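UDP-N-acetylglucosamine 2-epimerase (Methanocaldococcus jannaschii, PDB 4NES) probably catalyses the reversible epimerization at C-2 that interconverts UDP-N-acetylglucosamine and UDP-N-acetylmannosamine, acting as a homodimer. Local coordinates at residues N36-S40 and E41-K45; I46-E50 and L51-N55; Q177-K180 and I181-N185; V269-L272 and E273-L277; G289-Q292 and E293-C296. All blocks are in the same frame, centred on the assembly; numbering follows the deposited sequence.

In the fold
All five contacts are local. Interactions 1, 4 and 5 line the cleft between the two parallel-sheet domains of a GT-B fold, interaction 2 adjoins it, with F47 touching UDP, and interaction 3 lies on the outer side behind helix 271-280. Interactions 4 and 5 are buried in the C-terminal half and share one UDP: 269-277 meets mainly its uracil, 289-296 its ribose hydroxyls and beta-phosphate. Interaction 1, partly buried, is an N-terminal loop that grips UDP-N-acetylglucosamine. It runs straight into interaction 2, a helix end where apolar packing and a backbone cap replace ligand bonds. Interaction 3, partly buried, packs helix 170-183 against the helix of interaction 4, which E50 of interaction 2 also reaches.

Interaction 1 (N36-S40 and E41-K45); sequences NQHYS and ENMDK. With UD1 (uridine-diphosphate-N-acetylglucosamine), chain B.
H38 and S40 meet M43 and D44 where the loop between strand 30-34 and helix 45-50 folds along UDP-N-acetylglucosamine (UD1), from its acetamido group to its uracil. N36 joins through a water: its ND2 donates to a molecule that donates to H38 O and D44 OD2. The other oxygen of D44 is bonded to H34. Q37, extended with CG anti to the backbone N (chi1 -178°), brings NE2 to the acetamido oxygen O7' of UD1 (3.0 Å) and to its phosphate oxygen O2A, both bonds nearly straight. H38 sends NE2 to O2B of UD1, 2.8 Å away and near the ring plane, while ND1 is bonded to R10 N, so the imidazole is held at both nitrogens. Obliquely against this ring lies the selenomethionine M43, with CE 3.5 Å from H38 CE1. Y39 lays one face over the uracil, O4 of UD1 standing above the ring centre, and its OH is bonded to S64. S40 completes the loop: its carbonyl O accepts M43 N at 2.9 Å from above the carbonyl plane, and its OG takes the N3 proton of UD1, also at 2.9 Å. Because Y39 N and S40 N both point at UD1 O4 (2.8 and 2.9 Å) beside that N3-to-OG bond, the loop offers two donors and an acceptor, a pattern suited to a uracil edge.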
# COMPACT_ATOMS: atom_id res chain seq x y z
N ASN A 36 19.60 -0.45 -4.73
CA ASN A 36 20.26 -0.66 -6.00
C ASN A 36 19.26 -1.05 -7.08
O ASN A 36 19.56 -1.85 -7.96
CB ASN A 36 21.39 -1.70 -5.89
CG ASN A 36 22.29 -1.46 -4.70
OD1 ASN A 36 22.29 -2.24 -3.75
ND2 ASN A 36 23.06 -0.37 -4.73
N GLN A 37 18.07 -0.46 -6.99
CA GLN A 37 17.09 -0.56 -8.06
C GLN A 37 17.73 -0.09 -9.36
O GLN A 37 17.62 -0.74 -10.40
CB GLN A 37 15.83 0.27 -7.74
CG GLN A 37 14.79 0.13 -8.84
CD GLN A 37 13.48 0.85 -8.56
OE1 GLN A 37 13.14 1.17 -7.41
NE2 GLN A 37 12.74 1.13 -9.62
N HIS A 38 18.41 1.06 -9.28
CA HIS A 38 19.31 1.52 -10.34
C HIS A 38 20.74 1.15 -9.98
O HIS A 38 21.13 1.24 -8.82
CB HIS A 38 19.17 3.02 -10.54
CG HIS A 38 17.93 3.41 -11.27
ND1 HIS A 38 17.66 4.70 -11.65
CD2 HIS A 38 16.90 2.64 -11.69
CE1 HIS A 38 16.50 4.71 -12.31
NE2 HIS A 38 16.02 3.48 -12.33
N TYR A 39 21.51 0.75 -10.99
CA TYR A 39 22.82 0.14 -10.78
C TYR A 39 23.82 0.54 -11.86
O TYR A 39 25.03 0.53 -11.62
CB TYR A 39 22.70 -1.39 -10.73
CG TYR A 39 21.78 -1.92 -11.79
CD1 TYR A 39 22.24 -2.23 -13.06
CD2 TYR A 39 20.42 -2.09 -11.53
CE1 TYR A 39 21.38 -2.70 -14.04
CE2 TYR A 39 19.56 -2.55 -12.50
CZ TYR A 39 20.04 -2.86 -13.75
OH TYR A 39 19.19 -3.32 -14.72
N SER A 40 23.33 0.88 -13.05
CA SER A 40 24.23 1.34 -14.12
C SER A 40 24.94 2.59 -13.62
O SER A 40 24.34 3.42 -12.95
CB SER A 40 23.45 1.65 -15.40
OG SER A 40 22.85 0.48 -15.92
N GLU A 41 26.24 2.71 -13.92
CA GLU A 41 27.03 3.81 -13.36
C GLU A 41 26.47 5.19 -13.68
O GLU A 41 26.44 6.07 -12.82
CB GLU A 41 28.50 3.69 -13.78
CG GLU A 41 29.20 2.55 -13.06
CD GLU A 41 30.68 2.46 -13.37
OE1 GLU A 41 31.18 3.29 -14.15
OE2 GLU A 41 31.34 1.54 -12.83
N ASN A 42 26.00 5.38 -14.91
CA ASN A 42 25.39 6.65 -15.30
C ASN A 42 23.98 6.91 -14.77
O ASN A 42 23.39 7.95 -15.06
CB ASN A 42 25.45 6.86 -16.82
CG ASN A 42 24.75 5.76 -17.60
OD1 ASN A 42 23.95 5.00 -17.06
ND2 ASN A 42 25.07 5.66 -18.89
N MSE A 43 23.43 5.95 -14.01
CA MSE A 43 22.13 6.11 -13.35
C MSE A 43 22.26 6.23 -11.84
O MSE A 43 21.28 6.44 -11.13
CB MSE A 43 21.22 4.93 -13.68
CG MSE A 43 20.87 4.82 -15.16
SE MSE A 43 19.92 6.36 -15.87
CE MSE A 43 18.20 6.09 -15.04
N ASP A 44 23.48 6.09 -11.33
CA ASP A 44 23.66 5.87 -9.90
C ASP A 44 24.98 6.41 -9.36
O ASP A 44 25.00 7.47 -8.72
CB ASP A 44 23.51 4.37 -9.59
CG ASP A 44 23.85 4.04 -8.17
OD1 ASP A 44 23.35 4.73 -7.26
OD2 ASP A 44 24.63 3.09 -7.96
N LYS A 45 26.07 5.70 -9.64
CA LYS A 45 27.41 6.08 -9.19
C LYS A 45 27.75 7.54 -9.51
O LYS A 45 28.28 8.25 -8.66
CB LYS A 45 28.46 5.15 -9.81
CG LYS A 45 29.89 5.45 -9.41
CD LYS A 45 30.83 4.43 -10.05
CE LYS A 45 32.28 4.90 -9.98
NZ LYS A 45 33.23 3.81 -10.34
C1' UD1 B . 12.08 3.79 -12.29
C2' UD1 B . 10.85 4.26 -11.58
C3' UD1 B . 10.36 5.51 -12.13
C4' UD1 B . 11.38 6.56 -12.20
C5' UD1 B . 12.63 6.04 -12.85
C6' UD1 B . 13.76 6.99 -12.77
C7' UD1 B . 9.41 2.35 -10.64
C8' UD1 B . 8.30 1.39 -10.91
N2' UD1 B . 9.77 3.25 -11.72
O1' UD1 B . 11.76 3.53 -13.61
O3' UD1 B . 9.24 5.98 -11.35
O4' UD1 B . 10.91 7.69 -12.92
O5' UD1 B . 13.08 4.84 -12.22
O6' UD1 B . 14.64 6.95 -13.83
O7' UD1 B . 9.99 2.37 -9.55
N1 UD1 B . 17.84 -0.30 -16.33
C2 UD1 B . 19.15 -0.37 -16.56
N3 UD1 B . 20.02 0.09 -15.66
C4 UD1 B . 19.60 0.61 -14.50
C5 UD1 B . 18.24 0.70 -14.23
C6 UD1 B . 17.35 0.23 -15.18
O2 UD1 B . 19.57 -0.84 -17.60
O4 UD1 B . 20.51 1.07 -13.59
C1B UD1 B . 16.85 -0.79 -17.33
C2B UD1 B . 16.56 -2.24 -17.25
O2' UD1 B . 16.34 -2.74 -18.54
C3B UD1 B . 15.34 -2.29 -16.48
C4B UD1 B . 14.62 -1.08 -16.97
O4B UD1 B . 15.61 -0.10 -17.19
O3B UD1 B . 14.59 -3.47 -16.64
C5B UD1 B . 13.63 -0.57 -15.99
O5B UD1 B . 14.13 -0.34 -14.69
PA UD1 B . 13.16 -0.05 -13.52
O1A UD1 B . 12.24 -1.22 -13.35
O2A UD1 B . 13.97 0.22 -12.29
O3A UD1 B . 12.25 1.16 -13.90
PB UD1 B . 12.64 2.59 -14.51
O1B UD1 B . 12.09 2.65 -15.90
O2B UD1 B . 14.11 2.86 -14.35
O HOH W 1 23.40 0.75 -7.39
O HOH W 2 26.32 2.42 -10.06

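Interaction 2 (I46-E50 and L51-N55); sequences IFFEE and LNLPN
L53 N reaches back to F48 O in the carbonyl plane (2.9 Å, N-H...O 172°) and N52 N to E49 O (3.2 Å), the two bonds of a Schellman motif that closes helix 45-50, with N52 taking the positive phi (57°). The apolar contact expected of such a cap is present between the same outer pair. With F48 CG anti to the carbonyl carbon (chi1 -84°), the ring is directed to L53 and P54. F48 and L53 cross at about a right angle, with L53 CB 3.7 Å from F48 CD2 and L53 CD1 over one ring face, while P54 O lies at the ring edge in its plane, 3.3 Å from F48 CE2. Were F48 a serine, L53 would probably lose its apolar cover and P54 O the C-H edge it faces, giving the chain after the cap more freedom to shift. F47 turns its ring away to helix 10-23 and the bound UDP, one face lying under I46 CG2. R21 takes up carbonyls L51 O and N52 O with its two terminal nitrogens, so the carbonyls just past the helix are tied to helix 10-23. The E50 chain is extended and its OE1 accepts L272 N at the start of helix 271-280. One turn before the cap, F47 O accepts L51 N (3.0 Å), and L51 CB lies 3.1 Å from that same F47 O.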
# COMPACT_ATOMS: atom_id res chain seq x y z
N ILE A 46 27.40 7.99 -10.72
CA ILE A 46 27.76 9.34 -11.12
C ILE A 46 27.12 10.40 -10.22
O ILE A 46 27.69 11.47 -10.01
CB ILE A 46 27.45 9.59 -12.63
CG1 ILE A 46 28.07 10.90 -13.11
CG2 ILE A 46 25.94 9.57 -12.90
CD1 ILE A 46 28.19 11.00 -14.64
N PHE A 47 25.95 10.10 -9.67
CA PHE A 47 25.27 11.05 -8.81
C PHE A 47 25.86 11.10 -7.42
O PHE A 47 25.98 12.17 -6.83
CB PHE A 47 23.76 10.77 -8.80
CG PHE A 47 23.17 10.88 -10.16
CD1 PHE A 47 22.98 12.13 -10.74
CD2 PHE A 47 22.90 9.74 -10.92
CE1 PHE A 47 22.48 12.25 -12.02
CE2 PHE A 47 22.40 9.86 -12.19
CZ PHE A 47 22.20 11.12 -12.75
N PHE A 48 26.24 9.94 -6.90
CA PHE A 48 26.96 9.91 -5.64
C PHE A 48 28.26 10.70 -5.74
O PHE A 48 28.65 11.39 -4.80
CB PHE A 48 27.20 8.47 -5.17
CG PHE A 48 26.03 7.88 -4.44
CD1 PHE A 48 24.95 7.35 -5.13
CD2 PHE A 48 25.99 7.88 -3.05
CE1 PHE A 48 23.87 6.82 -4.45
CE2 PHE A 48 24.91 7.35 -2.36
CZ PHE A 48 23.84 6.81 -3.07
N GLU A 49 28.93 10.60 -6.89
CA GLU A 49 30.17 11.33 -7.10
C GLU A 49 29.95 12.84 -7.27
O GLU A 49 30.56 13.65 -6.56
CB GLU A 49 30.92 10.78 -8.32
CG GLU A 49 32.23 11.50 -8.62
CD GLU A 49 33.24 11.35 -7.50
OE1 GLU A 49 33.14 10.37 -6.73
OE2 GLU A 49 34.14 12.21 -7.38
N GLU A 50 29.11 13.23 -8.22
CA GLU A 50 28.95 14.65 -8.51
C GLU A 50 28.31 15.41 -7.36
O GLU A 50 28.58 16.59 -7.18
CB GLU A 50 28.14 14.86 -9.80
CG GLU A 50 28.84 14.40 -11.07
CD GLU A 50 28.14 14.85 -12.34
OE1 GLU A 50 27.02 15.38 -12.27
OE2 GLU A 50 28.73 14.68 -13.43
N LEU A 51 27.46 14.73 -6.59
CA LEU A 51 26.75 15.37 -5.50
C LEU A 51 27.46 15.19 -4.16
O LEU A 51 26.93 15.60 -3.12
CB LEU A 51 25.30 14.88 -5.42
CG LEU A 51 24.51 15.21 -6.70
CD1 LEU A 51 23.14 14.55 -6.68
CD2 LEU A 51 24.36 16.71 -6.86
N ASN A 52 28.65 14.59 -4.20
CA ASN A 52 29.50 14.47 -3.01
C ASN A 52 28.76 13.77 -1.87
O ASN A 52 28.72 14.25 -0.73
CB ASN A 52 30.00 15.87 -2.60
CG ASN A 52 31.13 15.83 -1.60
OD1 ASN A 52 31.96 14.92 -1.60
ND2 ASN A 52 31.18 16.84 -0.75
N LEU A 53 28.17 12.62 -2.18
CA LEU A 53 27.36 11.87 -1.23
C LEU A 53 28.15 10.70 -0.66
O LEU A 53 28.99 10.11 -1.36
CB LEU A 53 26.08 11.35 -1.89
CG LEU A 53 25.18 12.41 -2.51
CD1 LEU A 53 23.97 11.76 -3.15
CD2 LEU A 53 24.74 13.46 -1.50
N PRO A 54 27.89 10.34 0.60
CA PRO A 54 28.62 9.22 1.20
C PRO A 54 28.15 7.88 0.65
O PRO A 54 27.03 7.75 0.16
CB PRO A 54 28.25 9.32 2.69
CG PRO A 54 26.92 9.98 2.70
CD PRO A 54 26.96 10.97 1.56
N ASN A 55 29.02 6.88 0.75
CA ASN A 55 28.65 5.53 0.37
C ASN A 55 27.50 5.03 1.23
O ASN A 55 27.48 5.26 2.44
CB ASN A 55 29.82 4.57 0.54
CG ASN A 55 31.06 5.03 -0.18
OD1 ASN A 55 31.00 5.53 -1.30
ND2 ASN A 55 32.22 4.85 0.46

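Interaction 3 (Q177-K180 and I181-N185); sequences QNLK and IAEKN
N178 and I181, L179 and E183 are the side-chain pairs that meet along the last turns of helix 170-183. The backbone bonds come first: A182 N to N178 O and E183 N to L179 O, both 2.9 Å, are regular i to i+4 links, whereas K184 N to K180 O is longer (3.1 Å) and bent (137°), as the helix ends. Carbon-to-oxygen van der Waals contacts follow. I181 lies beside N178, pointing the same way, its CD1 4.0 Å from N178 OD1; with CG1 anti to the carbonyl carbon (chi1 -63°) this branch runs back along the helix to Q177 O, 3.5 Å from CG1. L179 crosses E183 obliquely, both its methyls near E183 OE2, the nearer being L179 CD1 at 3.7 Å. Polar ends find partners further away: N178 ND2 is bonded to A174 O, and N185 OD1 caps V188 N at the start of helix 186-195. Towards the interior, N178 packs on Y271, L272 and L275 of helix 271-280, and E183 touches K279 there. Within these two segments the E183 carboxylate meets L179 methyls and forms no salt bridge, so the turn is held mainly by its backbone bonds.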
# COMPACT_ATOMS: atom_id res chain seq x y z
N GLN A 177 21.74 24.54 -5.65
CA GLN A 177 23.06 24.21 -5.09
C GLN A 177 24.05 23.86 -6.22
O GLN A 177 25.25 24.12 -6.09
CB GLN A 177 23.01 23.14 -3.94
CG GLN A 177 22.34 21.74 -4.21
CD GLN A 177 22.18 20.78 -2.97
OE1 GLN A 177 22.36 19.56 -3.08
NE2 GLN A 177 21.80 21.34 -1.82
N ASN A 178 23.55 23.36 -7.35
CA ASN A 178 24.40 22.76 -8.39
C ASN A 178 24.54 23.50 -9.72
O ASN A 178 25.51 23.26 -10.45
CB ASN A 178 23.98 21.30 -8.64
CG ASN A 178 24.25 20.40 -7.45
OD1 ASN A 178 25.39 20.02 -7.19
ND2 ASN A 178 23.20 20.07 -6.71
N LEU A 179 23.61 24.39 -10.06
CA LEU A 179 23.72 25.11 -11.33
C LEU A 179 24.99 25.96 -11.36
O LEU A 179 25.72 25.93 -12.34
CB LEU A 179 22.49 25.97 -11.62
CG LEU A 179 21.90 25.98 -13.04
CD1 LEU A 179 21.29 27.34 -13.35
CD2 LEU A 179 22.92 25.59 -14.11
N LYS A 180 25.27 26.70 -10.30
CA LYS A 180 26.48 27.52 -10.33
C LYS A 180 27.76 26.66 -10.32
O LYS A 180 28.74 27.03 -10.95
CB LYS A 180 26.49 28.59 -9.23
CG LYS A 180 26.62 28.08 -7.82
CD LYS A 180 26.78 29.23 -6.82
CE LYS A 180 25.47 29.58 -6.12
NZ LYS A 180 25.63 30.63 -5.07
N ILE A 181 27.72 25.50 -9.65
CA ILE A 181 28.83 24.55 -9.71
C ILE A 181 29.06 24.08 -11.14
O ILE A 181 30.20 24.08 -11.64
CB ILE A 181 28.59 23.31 -8.82
CG1 ILE A 181 28.48 23.71 -7.35
CG2 ILE A 181 29.70 22.29 -9.01
CD1 ILE A 181 28.36 22.53 -6.39
N ALA A 182 27.99 23.67 -11.81
CA ALA A 182 28.06 23.23 -13.19
C ALA A 182 28.63 24.33 -14.09
O ALA A 182 29.56 24.08 -14.87
CB ALA A 182 26.68 22.81 -13.67
N GLU A 183 28.10 25.54 -13.96
CA GLU A 183 28.52 26.67 -14.77
C GLU A 183 30.01 27.00 -14.61
O GLU A 183 30.65 27.45 -15.57
CB GLU A 183 27.68 27.91 -14.43
CG GLU A 183 26.23 27.84 -14.86
CD GLU A 183 25.39 28.93 -14.24
OE1 GLU A 183 25.86 29.58 -13.28
OE2 GLU A 183 24.25 29.14 -14.70
N LYS A 184 30.56 26.79 -13.42
CA LYS A 184 31.95 27.19 -13.15
C LYS A 184 32.94 26.03 -13.26
O LYS A 184 34.12 26.20 -12.97
CB LYS A 184 32.09 27.84 -11.77
CG LYS A 184 31.22 29.07 -11.57
CD LYS A 184 31.19 29.94 -12.82
CE LYS A 184 30.31 31.17 -12.61
NZ LYS A 184 30.89 32.09 -11.60
N ASN A 185 32.47 24.87 -13.69
CA ASN A 185 33.36 23.73 -13.85
C ASN A 185 33.78 23.54 -15.29
O ASN A 185 32.95 23.38 -16.18
CB ASN A 185 32.72 22.44 -13.33
CG ASN A 185 33.69 21.29 -13.33
OD1 ASN A 185 33.75 20.51 -14.28
ND2 ASN A 185 34.50 21.20 -12.28

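Interaction 4 (V269-L272 and E273-L277); sequences VGYL and EFLML. With UDP (uridine-5'-diphosphate), chain C.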
# COMPACT_ATOMS: atom_id res chain seq x y z
N VAL A 269 23.53 11.24 -18.68
CA VAL A 269 24.67 12.01 -18.17
C VAL A 269 24.47 12.40 -16.71
O VAL A 269 23.39 12.25 -16.14
CB VAL A 269 24.92 13.28 -19.01
CG1 VAL A 269 25.22 12.91 -20.46
CG2 VAL A 269 23.72 14.23 -18.92
N GLY A 270 25.54 12.91 -16.09
CA GLY A 270 25.50 13.35 -14.71
C GLY A 270 24.62 14.58 -14.53
O GLY A 270 24.22 15.22 -15.51
N TYR A 271 24.30 14.89 -13.28
CA TYR A 271 23.41 16.00 -12.97
C TYR A 271 23.96 17.36 -13.43
O TYR A 271 23.22 18.18 -13.96
CB TYR A 271 23.12 16.03 -11.48
CG TYR A 271 21.97 16.93 -11.09
CD1 TYR A 271 20.76 16.86 -11.75
CD2 TYR A 271 22.10 17.83 -10.03
CE1 TYR A 271 19.70 17.67 -11.39
CE2 TYR A 271 21.04 18.64 -9.66
CZ TYR A 271 19.84 18.55 -10.35
OH TYR A 271 18.78 19.35 -9.99
N LEU A 272 25.25 17.58 -13.22
CA LEU A 272 25.84 18.86 -13.61
C LEU A 272 25.75 19.07 -15.12
O LEU A 272 25.37 20.15 -15.61
CB LEU A 272 27.30 18.94 -13.15
CG LEU A 272 27.51 18.79 -11.66
CD1 LEU A 272 29.01 18.82 -11.36
CD2 LEU A 272 26.80 19.89 -10.89
N GLU A 273 26.09 18.02 -15.85
CA GLU A 273 25.99 18.03 -17.29
C GLU A 273 24.55 18.25 -17.75
O GLU A 273 24.28 19.04 -18.66
CB GLU A 273 26.56 16.72 -17.85
CG GLU A 273 28.08 16.59 -17.70
CD GLU A 273 28.53 16.16 -16.32
OE1 GLU A 273 27.69 15.70 -15.51
OE2 GLU A 273 29.73 16.28 -16.04
N PHE A 274 23.61 17.55 -17.12
CA PHE A 274 22.22 17.66 -17.54
C PHE A 274 21.63 19.03 -17.25
O PHE A 274 20.86 19.56 -18.05
CB PHE A 274 21.36 16.54 -16.95
CG PHE A 274 20.08 16.35 -17.70
CD1 PHE A 274 20.10 15.79 -18.96
CD2 PHE A 274 18.87 16.78 -17.17
CE1 PHE A 274 18.93 15.63 -19.69
CE2 PHE A 274 17.69 16.61 -17.90
CZ PHE A 274 17.73 16.04 -19.15
N LEU A 275 21.98 19.62 -16.10
CA LEU A 275 21.53 20.97 -15.78
C LEU A 275 21.97 21.96 -16.85
O LEU A 275 21.22 22.84 -17.24
CB LEU A 275 22.08 21.42 -14.43
CG LEU A 275 21.40 20.84 -13.20
CD1 LEU A 275 22.20 21.25 -11.98
CD2 LEU A 275 19.95 21.32 -13.09
N MSE A 276 23.19 21.80 -17.35
CA MSE A 276 23.66 22.64 -18.43
C MSE A 276 22.85 22.44 -19.72
O MSE A 276 22.51 23.41 -20.40
CB MSE A 276 25.15 22.40 -18.68
CG MSE A 276 26.06 22.99 -17.62
SE MSE A 276 25.87 24.92 -17.47
CE MSE A 276 26.43 25.41 -19.27
N LEU A 277 22.54 21.19 -20.04
CA LEU A 277 21.70 20.94 -21.20
C LEU A 277 20.31 21.56 -21.02
O LEU A 277 19.76 22.14 -21.95
CB LEU A 277 21.59 19.45 -21.47
CG LEU A 277 22.86 18.78 -21.98
CD1 LEU A 277 22.66 17.28 -21.99
CD2 LEU A 277 23.22 19.28 -23.39
N1 UDP C . 18.80 13.73 -15.14
C2 UDP C . 20.15 13.65 -15.18
N3 UDP C . 20.75 13.20 -16.31
C4 UDP C . 20.06 12.83 -17.40
C5 UDP C . 18.66 12.89 -17.39
C6 UDP C . 18.05 13.35 -16.21
O2 UDP C . 20.83 13.98 -14.21
O4 UDP C . 20.73 12.37 -18.53
C1' UDP C . 18.08 14.16 -13.92
C2' UDP C . 17.22 15.32 -14.01
O2' UDP C . 17.98 16.50 -13.95
C3' UDP C . 16.29 15.13 -12.90
C4' UDP C . 16.21 13.68 -12.74
O4' UDP C . 17.17 13.11 -13.60
O3' UDP C . 16.71 15.70 -11.69
C5' UDP C . 14.89 13.10 -13.12
O5' UDP C . 14.90 11.70 -13.07
PA UDP C . 14.02 10.80 -14.05
O1A UDP C . 14.83 9.57 -14.40
O2A UDP C . 13.65 11.62 -15.26
O3A UDP C . 12.76 10.31 -13.25
PB UDP C . 11.42 10.98 -12.77
O1B UDP C . 11.70 12.39 -12.27
O2B UDP C . 10.43 10.95 -13.91
O3B UDP C . 10.99 10.06 -11.66
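F274 is tied back to the start of its helix by F274 N to G270 O (2.9 Å), and V269 CG2 packs on its CB. From CB outward the phenylalanine follows the uracil of UDP. CB stands 3.5 Å from UDP N3 as well as from G270 O; CG is equally near UDP N3 and C4; CD1 comes to 3.3 Å from UDP C4, and CD2 on the other flank approaches the ribose O2'. CE1 and CE2 pass over C5 and C6, and CZ ends by C5. CG is anti to the backbone N (chi1 -161°), which lays one ring face along the base, with UDP C5 above the ring centre. With a valine in place of F274, a gap is likely to open beside the uracil, leaving the base free to tilt. The surroundings are the nucleotide-binding half of the GT-B fold, where the loop after strand 263-266 holds the base edge through backbone bonds: V269 N gives to UDP O4 (3.0 Å) and V269 O takes UDP N3 (2.8 Å). G270, at the N-cap, has E273 OE1 3.3 Å from its CA, on the side where a CB would clash with it. One turn on, L275 N bonds Y271 O, and L275 CD1 makes a CH-pi contact over the Y271 ring, 4.0 Å from the centroid and 21° off the normal. The edge of that tyrosine faces UDP O2', with CE1 of Y271 nearest to it, while its OH is bonded to E294 and T175.

Interaction 5 (G289-Q292 and E293-C296); sequences GGVQ and EEAC. With UDP (uridine-5'-diphosphate), chain C.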
# COMPACT_ATOMS: atom_id res chain seq x y z
N GLY A 289 9.17 13.48 -14.35
CA GLY A 289 8.63 14.34 -13.31
C GLY A 289 9.61 15.43 -12.92
O GLY A 289 9.27 16.62 -12.89
N GLY A 290 10.84 15.04 -12.61
CA GLY A 290 11.85 16.00 -12.21
C GLY A 290 12.19 17.01 -13.28
O GLY A 290 12.42 18.18 -12.97
N VAL A 291 12.20 16.59 -14.55
CA VAL A 291 12.55 17.53 -15.62
C VAL A 291 11.47 18.60 -15.77
O VAL A 291 11.79 19.75 -16.05
CB VAL A 291 12.85 16.80 -16.93
CG1 VAL A 291 13.09 17.79 -18.06
CG2 VAL A 291 14.06 15.90 -16.77
N GLN A 292 10.20 18.25 -15.57
CA GLN A 292 9.13 19.26 -15.60
C GLN A 292 9.40 20.34 -14.57
O GLN A 292 9.23 21.53 -14.84
CB GLN A 292 7.77 18.62 -15.30
CG GLN A 292 7.20 17.77 -16.41
CD GLN A 292 5.92 17.12 -15.96
OE1 GLN A 292 4.90 17.78 -15.81
NE2 GLN A 292 5.96 15.81 -15.73
N GLU A 293 9.82 19.93 -13.38
CA GLU A 293 10.13 20.88 -12.31
C GLU A 293 11.35 21.73 -12.64
O GLU A 293 11.31 22.95 -12.49
CB GLU A 293 10.34 20.12 -10.99
CG GLU A 293 9.03 19.53 -10.47
CD GLU A 293 9.23 18.37 -9.52
OE1 GLU A 293 10.35 17.85 -9.41
OE2 GLU A 293 8.22 17.96 -8.89
N GLU A 294 12.42 21.09 -13.10
CA GLU A 294 13.63 21.82 -13.45
C GLU A 294 13.42 22.81 -14.59
O GLU A 294 13.95 23.92 -14.55
CB GLU A 294 14.77 20.85 -13.75
CG GLU A 294 15.18 20.12 -12.49
CD GLU A 294 16.04 18.90 -12.73
OE1 GLU A 294 16.08 18.39 -13.87
OE2 GLU A 294 16.65 18.43 -11.76
N ALA A 295 12.65 22.41 -15.60
CA ALA A 295 12.35 23.31 -16.71
C ALA A 295 11.67 24.56 -16.16
O ALA A 295 12.01 25.69 -16.54
CB ALA A 295 11.45 22.60 -17.73
N CYS A 296 10.74 24.37 -15.23
CA CYS A 296 10.02 25.49 -14.66
C CYS A 296 10.97 26.40 -13.88
O CYS A 296 10.96 27.64 -14.03
CB CYS A 296 8.90 24.97 -13.77
SG CYS A 296 7.86 26.23 -13.02
N1 UDP C . 18.80 13.73 -15.14
C2 UDP C . 20.15 13.65 -15.18
N3 UDP C . 20.75 13.20 -16.31
C4 UDP C . 20.06 12.83 -17.40
C5 UDP C . 18.66 12.89 -17.39
C6 UDP C . 18.05 13.35 -16.21
O2 UDP C . 20.83 13.98 -14.21
O4 UDP C . 20.73 12.37 -18.53
C1' UDP C . 18.08 14.16 -13.92
C2' UDP C . 17.22 15.32 -14.01
O2' UDP C . 17.98 16.50 -13.95
C3' UDP C . 16.29 15.13 -12.90
C4' UDP C . 16.21 13.68 -12.74
O4' UDP C . 17.17 13.11 -13.60
O3' UDP C . 16.71 15.70 -11.69
C5' UDP C . 14.89 13.10 -13.12
O5' UDP C . 14.90 11.70 -13.07
PA UDP C . 14.02 10.80 -14.05
O1A UDP C . 14.83 9.57 -14.40
O2A UDP C . 13.65 11.62 -15.26
O3A UDP C . 12.76 10.31 -13.25
PB UDP C . 11.42 10.98 -12.77
O1B UDP C . 11.70 12.39 -12.27
O2B UDP C . 10.43 10.95 -13.91
O3B UDP C . 10.99 10.06 -11.66
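E293 and E294 rise from the turn begun by G289 and G290, at the head of helix 289-298 in the beta-alpha-beta unit of strands 283-286 and 302-304, part of the UDP-binding half of the GT-B fold. Both glutamates are extended with CG anti to the carbonyl carbon (chi1 -69° and -68°), yet one helical step sets them fanning apart. E294 packs its CG on G290 O (3.4 Å) and runs on to the ribose, while E293 stays by the glycines, its OE1 3.7 Å from G290 CA, and is held by salt bridges to R311 and K15. The turn is joined by E294 N to G290 O (2.9 Å), in the carbonyl plane, whereas E293 N to G289 O is weak. The helix start faces the beta-phosphate: G289 N donates to UDP O2B (2.9 Å) and G290 N to UDP O1B (2.8 Å), so the positive helix end is likely to favour the negative charge. A CB on G290 would be crowded by UDP C5'. Behind the glutamates, A295 CB leans on V291 O, and Q292 turns to T309. The carboxylate of E294 straddles the ribose diol, OE1 taking UDP O2' and OE2 taking UDP O3', each at 2.7 Å.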